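Local atomic coordinates of gamma-glutamyltranspeptidase (Streptomyces lincolnensis, PDB entry 6J3A), a protein that probably cleaves or transfers gamma-glutamyl or related groups, as an LmbA-like homologue of the gamma-glutamyltranspeptidases of the Ntn-hydrolase clan. Residues A202-R205 and E206-I209; Q208-A211 and A212-V215; G355-G358 and G359-A362. All coordinates share one frame; numbering follows the deposited sequence.

Contact 1. Residues A202-R205 and E206-I209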
ATOM      1  N   ALA A 202     -21.982 -32.613  -0.140  1.00 49.78           N
ATOM      2  CA  ALA A 202     -21.281 -33.465  -1.102  1.00 48.48           C
ATOM      3  C   ALA A 202     -20.220 -34.384  -0.486  1.00 48.61           C
ATOM      4  O   ALA A 202     -19.873 -35.411  -1.087  1.00 47.73           O
ATOM      5  CB  ALA A 202     -20.654 -32.610  -2.191  1.00 48.50           C
ATOM      6  N   GLY A 203     -19.697 -34.011   0.685  1.00 46.99           N
ATOM      7  CA  GLY A 203     -18.758 -34.860   1.428  1.00 46.43           C
ATOM      8  C   GLY A 203     -17.560 -34.117   1.988  1.00 44.80           C
ATOM      9  O   GLY A 203     -17.710 -33.056   2.598  1.00 42.44           O
ATOM     10  N   ASP A 204     -16.375 -34.695   1.792  1.00 44.81           N
ATOM     11  CA  ASP A 204     -15.126 -34.056   2.195  1.00 46.52           C
ATOM     12  C   ASP A 204     -14.790 -32.843   1.312  1.00 46.45           C
ATOM     13  O   ASP A 204     -15.363 -32.647   0.235  1.00 45.96           O
ATOM     14  CB  ASP A 204     -13.960 -35.068   2.243  1.00 46.65           C
ATOM     15  CG  ASP A 204     -13.441 -35.463   0.871  1.00 47.15           C
ATOM     16  OD1 ASP A 204     -14.180 -35.348  -0.121  1.00 48.95           O
ATOM     17  OD2 ASP A 204     -12.275 -35.908   0.788  1.00 48.54           O
ATOM     18  N   ARG A 205     -13.858 -32.044   1.805  1.00 46.26           N
ATOM     19  CA  ARG A 205     -13.431 -30.801   1.169  1.00 45.99           C
ATOM     20  C   ARG A 205     -13.248 -30.889  -0.365  1.00 45.93           C
ATOM     21  O   ARG A 205     -13.733 -30.025  -1.102  1.00 45.97           O
ATOM     22  CB  ARG A 205     -12.144 -30.347   1.861  1.00 46.01           C
ATOM     23  CG  ARG A 205     -11.473 -29.119   1.281  1.00 45.10           C
ATOM     24  CD  ARG A 205      -9.966 -29.195   1.438  1.00 44.19           C
ATOM     25  NE  ARG A 205      -9.404 -28.076   0.705  1.00 43.84           N
ATOM     26  CZ  ARG A 205      -8.784 -28.107  -0.477  1.00 42.79           C
ATOM     27  NH1 ARG A 205      -8.529 -29.240  -1.138  1.00 39.83           N
ATOM     28  NH2 ARG A 205      -8.390 -26.949  -0.994  1.00 44.24           N
ATOM     29  N   GLU A 206     -12.557 -31.928  -0.828  1.00 46.66           N
ATOM     30  CA  GLU A 206     -12.271 -32.117  -2.265  1.00 47.47           C
ATOM     31  C   GLU A 206     -13.529 -32.469  -3.057  1.00 45.96           C
ATOM     32  O   GLU A 206     -13.667 -32.077  -4.213  1.00 45.22           O
ATOM     33  CB  GLU A 206     -11.217 -33.219  -2.495  1.00 49.40           C
ATOM     34  CG  GLU A 206      -9.768 -32.826  -2.198  1.00 51.56           C
ATOM     35  CD  GLU A 206      -9.431 -32.747  -0.708  1.00 53.63           C
ATOM     36  OE1 GLU A 206      -8.685 -31.823  -0.315  1.00 55.53           O
ATOM     37  OE2 GLU A 206      -9.900 -33.600   0.081  1.00 54.29           O
ATOM     38  N   ALA A 207     -14.432 -33.220  -2.430  1.00 44.80           N
ATOM     39  CA  ALA A 207     -15.677 -33.628  -3.071  1.00 44.33           C
ATOM     40  C   ALA A 207     -16.591 -32.435  -3.306  1.00 43.14           C
ATOM     41  O   ALA A 207     -17.335 -32.411  -4.294  1.00 42.76           O
ATOM     42  CB  ALA A 207     -16.392 -34.684  -2.239  1.00 44.61           C
ATOM     43  N   GLN A 208     -16.532 -31.463  -2.390  1.00 41.04           N
ATOM     44  CA  GLN A 208     -17.348 -30.247  -2.465  1.00 41.62           C
ATOM     45  C   GLN A 208     -16.966 -29.406  -3.663  1.00 41.22           C
ATOM     46  O   GLN A 208     -17.833 -28.877  -4.363  1.00 41.12           O
ATOM     47  CB  GLN A 208     -17.179 -29.398  -1.206  1.00 42.40           C
ATOM     48  CG  GLN A 208     -17.688 -30.062   0.063  1.00 43.38           C
ATOM     49  CD  GLN A 208     -17.662 -29.148   1.273  1.00 42.62           C
ATOM     50  OE1 GLN A 208     -16.673 -28.463   1.536  1.00 43.55           O
ATOM     51  NE2 GLN A 208     -18.751 -29.142   2.022  1.00 41.81           N
ATOM     52  N   ILE A 209     -15.659 -29.277  -3.871  1.00 40.32           N
ATOM     53  CA  ILE A 209     -15.104 -28.558  -5.013  1.00 40.39           C
ATOM     54  C   ILE A 209     -15.448 -29.281  -6.316  1.00 40.58           C
ATOM     55  O   ILE A 209     -15.853 -28.654  -7.285  1.00 39.78           O
ATOM     56  CB  ILE A 209     -13.577 -28.360  -4.846  1.00 40.05           C
ATOM     57  CG1 ILE A 209     -13.298 -27.370  -3.707  1.00 40.24           C
ATOM     58  CG2 ILE A 209     -12.935 -27.817  -6.110  1.00 39.55           C
ATOM     59  CD1 ILE A 209     -11.944 -27.549  -3.055  1.00 40.38           C
TER
HETATM   60  O   HOH W   1     -14.604 -27.586  -0.026  1.00 32.99           O
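Asp204 and Ala207 supply the capping bond with which helix 205-217 begins. Ala207 N donates to Asp204 OD1 over 3.2 Å, meeting the carboxylate from above, 45° out of its plane. The first torsion, 75°, sets Asp204 CG between its own backbone N and carbonyl carbon, and this folds the carboxylate back over the first turn. The backbone of the same residue contributes too: Gln208 N bonds to Asp204 O at 3.1 Å, the first i to i+4 bond here, and Ala207 N adds a weak one to that oxygen.

Charged groups form the next layer. Arg205 NH1 and Glu206 OE1 make a salt bridge of 2.7 Å, in which NH1 comes to OE1 on the anti side, 27° out of the carboxylate plane. The guanidinium also reaches back to helix 111-122, where NH2 donates to Leu119 O. On its other oxygen Glu206 meets a like charge, OE2 lying 3.4 Å from Asp204 OD2, which the neighbouring arginine may offset.

One water donates to both Arg205 O and Gln208 OE1, while Gln208 NE2 bonds to Ala200 O and so spans the interhelical turn.

Van der Waals packing completes the set: the Ile209 CD1 methyl lies over one guanidinium face of Arg205, 4.0 Å above its plane, and Ala202 CB lies 4.1 Å from Gln208 CA. With Gly203 leaving helical angles at positive phi, this is a tight helix-to-helix connection closed by an aspartate N-cap.

Contact 2. Residues Q208-A211 and A212-V215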
ATOM      1  N   GLN A 208     -16.532 -31.463  -2.390  1.00 41.04           N
ATOM      2  CA  GLN A 208     -17.348 -30.247  -2.465  1.00 41.62           C
ATOM      3  C   GLN A 208     -16.966 -29.406  -3.663  1.00 41.22           C
ATOM      4  O   GLN A 208     -17.833 -28.877  -4.363  1.00 41.12           O
ATOM      5  CB  GLN A 208     -17.179 -29.398  -1.206  1.00 42.40           C
ATOM      6  CG  GLN A 208     -17.688 -30.062   0.063  1.00 43.38           C
ATOM      7  CD  GLN A 208     -17.662 -29.148   1.273  1.00 42.62           C
ATOM      8  OE1 GLN A 208     -16.673 -28.463   1.536  1.00 43.55           O
ATOM      9  NE2 GLN A 208     -18.751 -29.142   2.022  1.00 41.81           N
ATOM     10  N   ILE A 209     -15.659 -29.277  -3.871  1.00 40.32           N
ATOM     11  CA  ILE A 209     -15.104 -28.558  -5.013  1.00 40.39           C
ATOM     12  C   ILE A 209     -15.448 -29.281  -6.316  1.00 40.58           C
ATOM     13  O   ILE A 209     -15.853 -28.654  -7.285  1.00 39.78           O
ATOM     14  CB  ILE A 209     -13.577 -28.360  -4.846  1.00 40.05           C
ATOM     15  CG1 ILE A 209     -13.298 -27.370  -3.707  1.00 40.24           C
ATOM     16  CG2 ILE A 209     -12.935 -27.817  -6.110  1.00 39.55           C
ATOM     17  CD1 ILE A 209     -11.944 -27.549  -3.055  1.00 40.38           C
ATOM     18  N   GLU A 210     -15.297 -30.601  -6.324  1.00 43.11           N
ATOM     19  CA  GLU A 210     -15.631 -31.423  -7.492  1.00 43.79           C
ATOM     20  C   GLU A 210     -17.125 -31.353  -7.838  1.00 43.20           C
ATOM     21  O   GLU A 210     -17.488 -31.277  -9.017  1.00 43.53           O
ATOM     22  CB  GLU A 210     -15.202 -32.876  -7.256  1.00 44.99           C
ATOM     23  CG  GLU A 210     -15.106 -33.723  -8.517  1.00 46.12           C
ATOM     24  CD  GLU A 210     -14.017 -33.264  -9.469  1.00 47.07           C
ATOM     25  OE1 GLU A 210     -12.885 -32.993  -9.013  1.00 44.43           O
ATOM     26  OE2 GLU A 210     -14.295 -33.176 -10.685  1.00 49.85           O
ATOM     27  N   ALA A 211     -17.981 -31.378  -6.815  1.00 42.88           N
ATOM     28  CA  ALA A 211     -19.434 -31.169  -7.002  1.00 41.62           C
ATOM     29  C   ALA A 211     -19.747 -29.782  -7.555  1.00 40.87           C
ATOM     30  O   ALA A 211     -20.618 -29.639  -8.410  1.00 42.78           O
ATOM     31  CB  ALA A 211     -20.182 -31.384  -5.701  1.00 41.03           C
ATOM     32  N   ALA A 212     -19.034 -28.772  -7.061  1.00 39.94           N
ATOM     33  CA  ALA A 212     -19.133 -27.403  -7.583  1.00 38.76           C
ATOM     34  C   ALA A 212     -18.711 -27.285  -9.050  1.00 38.92           C
ATOM     35  O   ALA A 212     -19.277 -26.490  -9.802  1.00 38.41           O
ATOM     36  CB  ALA A 212     -18.306 -26.457  -6.734  1.00 38.07           C
ATOM     37  N   ARG A 213     -17.706 -28.059  -9.448  1.00 39.90           N
ATOM     38  CA  ARG A 213     -17.285 -28.092 -10.845  1.00 40.85           C
ATOM     39  C   ARG A 213     -18.433 -28.560 -11.737  1.00 40.66           C
ATOM     40  O   ARG A 213     -18.641 -28.019 -12.815  1.00 37.36           O
ATOM     41  CB  ARG A 213     -16.082 -29.005 -11.037  1.00 41.96           C
ATOM     42  CG  ARG A 213     -14.834 -28.571 -10.293  1.00 42.77           C
ATOM     43  CD  ARG A 213     -13.726 -29.575 -10.518  1.00 43.46           C
ATOM     44  NE  ARG A 213     -13.211 -29.496 -11.881  1.00 44.47           N
ATOM     45  CZ  ARG A 213     -12.448 -30.415 -12.467  1.00 46.41           C
ATOM     46  NH1 ARG A 213     -12.094 -31.530 -11.826  1.00 47.00           N
ATOM     47  NH2 ARG A 213     -12.038 -30.223 -13.716  1.00 47.18           N
ATOM     48  N   GLU A 214     -19.178 -29.552 -11.254  1.00 42.04           N
ATOM     49  CA  GLU A 214     -20.325 -30.100 -11.971  1.00 44.22           C
ATOM     50  C   GLU A 214     -21.555 -29.201 -11.973  1.00 43.66           C
ATOM     51  O   GLU A 214     -22.343 -29.240 -12.922  1.00 45.19           O
ATOM     52  CB  GLU A 214     -20.685 -31.474 -11.409  1.00 45.92           C
ATOM     53  CG  GLU A 214     -19.603 -32.521 -11.641  1.00 49.09           C
ATOM     54  CD  GLU A 214     -19.269 -32.744 -13.116  1.00 49.99           C
ATOM     55  OE1 GLU A 214     -18.088 -33.038 -13.408  1.00 50.45           O
ATOM     56  OE2 GLU A 214     -20.174 -32.619 -13.980  1.00 49.14           O
ATOM     57  N   VAL A 215     -21.730 -28.407 -10.921  1.00 42.79           N
ATOM     58  CA  VAL A 215     -22.785 -27.392 -10.891  1.00 42.47           C
ATOM     59  C   VAL A 215     -22.550 -26.319 -11.961  1.00 40.38           C
ATOM     60  O   VAL A 215     -23.487 -25.910 -12.647  1.00 40.99           O
ATOM     61  CB  VAL A 215     -22.913 -26.763  -9.492  1.00 43.32           C
ATOM     62  CG1 VAL A 215     -23.843 -25.556  -9.505  1.00 43.50           C
ATOM     63  CG2 VAL A 215     -23.439 -27.804  -8.515  1.00 44.70           C
TER
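Glu210 and Arg213, one turn apart, meet at their charged ends with the carboxylate and guanidinium planes turned 75° against each other. NH1 of Arg213 does the touching: it forms a salt bridge with Glu210 OE2 at 3.0 Å, and a weak hydrogen bond to Glu210 OE1 at 3.3 Å, so both oxygens face one nitrogen. Glu210 CG lies opposite its backbone N (chi1 -162°) and the chain then bends at chi2, which turns the carboxylate toward the next turn. Arg213 runs straight as far as CD and bends at chi3, 72°. Its aliphatic part lies against the helix backbone, Arg213 CG being 3.2 Å from Ile209 O.

Beneath these side chains the helix is regular. Arg213 N bonds to Ile209 O at 2.9 Å and Val215 N to Ala211 O at 3.0 Å, with Ala212 and Glu214 continuing the same i to i+4 pattern. Other faces look elsewhere: Ile209 packs on Met116 and Leu119 of helix 111-122, whereas Ala211 and Ala212 touch Val199 of helix 186-200.

Both charged ends have stronger partners on helix 111-122, Arg120 for Glu210 and Asp113 for Arg213. Because Arg213 NH1 and Arg120 NH1 come close, the Glu210 carboxylate probably screens one positive charge from the other. The chemistry is that of an alternating acid-base network, in which the pair within the helix is subordinate to the bridges between helices.

Contact 3. Residues G355-G358 and G359-A362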
ATOM      1  N   GLY A 355       9.326 -14.284 -39.316  1.00 38.52           N
ATOM      2  CA  GLY A 355      10.428 -15.089 -39.801  1.00 38.23           C
ATOM      3  C   GLY A 355       9.995 -16.463 -40.252  1.00 37.89           C
ATOM      4  O   GLY A 355       8.799 -16.785 -40.282  1.00 35.65           O
ATOM      5  N   SER A 356      11.012 -17.261 -40.572  1.00 38.25           N
ATOM      6  CA  SER A 356      10.868 -18.580 -41.164  1.00 40.48           C
ATOM      7  C   SER A 356      11.514 -19.701 -40.320  1.00 39.97           C
ATOM      8  O   SER A 356      12.495 -20.322 -40.754  1.00 38.03           O
ATOM      9  CB  SER A 356      11.447 -18.556 -42.587  1.00 41.24           C
ATOM     10  OG  SER A 356      10.475 -18.073 -43.497  1.00 43.13           O
ATOM     11  N   PRO A 357      10.946 -19.985 -39.125  1.00 41.09           N
ATOM     12  CA  PRO A 357      11.436 -21.106 -38.304  1.00 41.87           C
ATOM     13  C   PRO A 357      11.488 -22.427 -39.068  1.00 42.74           C
ATOM     14  O   PRO A 357      10.454 -22.907 -39.536  1.00 41.94           O
ATOM     15  CB  PRO A 357      10.404 -21.201 -37.167  1.00 42.02           C
ATOM     16  CG  PRO A 357       9.205 -20.469 -37.658  1.00 42.18           C
ATOM     17  CD  PRO A 357       9.750 -19.367 -38.521  1.00 41.60           C
ATOM     18  N   GLY A 358      12.692 -22.981 -39.202  1.00 43.13           N
ATOM     19  CA  GLY A 358      12.909 -24.265 -39.877  1.00 45.40           C
ATOM     20  C   GLY A 358      12.677 -24.243 -41.372  1.00 46.20           C
ATOM     21  O   GLY A 358      12.369 -25.278 -41.969  1.00 47.02           O
ATOM     22  N   GLY A 359      12.811 -23.061 -41.971  1.00 46.14           N
ATOM     23  CA  GLY A 359      12.487 -22.853 -43.380  1.00 46.76           C
ATOM     24  C   GLY A 359      11.004 -22.708 -43.730  1.00 47.12           C
ATOM     25  O   GLY A 359      10.679 -22.457 -44.895  1.00 46.02           O
ATOM     26  N   ARG A 360      10.107 -22.843 -42.745  1.00 47.13           N
ATOM     27  CA  ARG A 360       8.661 -22.760 -42.989  1.00 46.70           C
ATOM     28  C   ARG A 360       8.270 -21.360 -43.462  1.00 47.64           C
ATOM     29  O   ARG A 360       8.799 -20.368 -42.964  1.00 48.35           O
ATOM     30  CB  ARG A 360       7.865 -23.137 -41.737  1.00 46.41           C
ATOM     31  CG  ARG A 360       7.832 -24.630 -41.450  1.00 47.79           C
ATOM     32  CD  ARG A 360       6.829 -24.980 -40.344  1.00 48.98           C
ATOM     33  NE  ARG A 360       7.322 -26.064 -39.489  1.00 50.07           N
ATOM     34  CZ  ARG A 360       8.362 -25.968 -38.654  1.00 50.98           C
ATOM     35  NH1 ARG A 360       8.728 -27.018 -37.932  1.00 50.58           N
ATOM     36  NH2 ARG A 360       9.055 -24.835 -38.535  1.00 52.22           N
ATOM     37  N   THR A 361       7.372 -21.299 -44.445  1.00 48.04           N
ATOM     38  CA  THR A 361       6.895 -20.032 -44.995  1.00 48.08           C
ATOM     39  C   THR A 361       5.758 -19.538 -44.115  1.00 47.78           C
ATOM     40  O   THR A 361       4.839 -20.298 -43.785  1.00 45.20           O
ATOM     41  CB  THR A 361       6.370 -20.175 -46.437  1.00 49.59           C
ATOM     42  OG1 THR A 361       7.308 -20.918 -47.225  1.00 51.64           O
ATOM     43  CG2 THR A 361       6.146 -18.793 -47.078  1.00 49.98           C
ATOM     44  N   ALA A 362       5.828 -18.260 -43.757  1.00 46.30           N
ATOM     45  CA  ALA A 362       4.847 -17.625 -42.894  1.00 44.59           C
ATOM     46  C   ALA A 362       3.561 -17.344 -43.667  1.00 45.14           C
ATOM     47  O   ALA A 362       3.592 -16.686 -44.717  1.00 42.34           O
ATOM     48  CB  ALA A 362       5.417 -16.331 -42.339  1.00 44.58           C
TER
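Ser356 OG donates to Arg360 O across 2.9 Å and ties the two ends of a small loop together. With chi1 at -84° the hydroxyl stands beside its own backbone N, opposite the carbonyl carbon, and from there it meets the Arg360 carbonyl on a tilted line. The same oxygen also receives a CA-H...O contact from Ser356 CA at 3.3 Å.

Two backbone bonds define the loop itself. Gly359 N reaches Ser356 O at 3.0 Å, and Arg360 N reaches Pro357 O at 3.2 Å; both donors lie above the carbonyl plane instead of on a lone pair. Arg360 NH2 also curls back to within 2.6 Å of Pro357 O, at the edge of the guanidinium, while forming a salt bridge with Glu330.

Farther out, Ala362 CB lies 4.0 Å from Gly355 O, which itself accepts from Trp319 NE1. Pro357, Arg360 and Ala362 all touch Trp319 of helix 299-319, so the loop is packed against that helix.

The backbone angles identify two overlapping beta turns: type II at Ser356-Gly359, with Pro357 and Gly358 in the central places, then type I' at Pro357-Arg360, where Gly358 and Gly359 both adopt positive phi.

How the contacts relate
Contacts 1 and 2 follow one another along helix 205-217, their centres 8 Å apart, and share Gln208 and Ile209. Contact 1 starts the helix and contact 2 carries it onward; Ala202 CB and Ala211 CB, 3.7 Å apart, pack the connecting loop against the second turn. Through these two contacts the helix is fastened to helices 111-122 and 186-200. Contact 3 comes later in the chain, in the loop between helix 334-341 and strand 424-428, with its centre about 50 Å from that of contact 1 and 45 Å from that of contact 2. It belongs to a separate part of the surface, where the loop packs on helix 299-319.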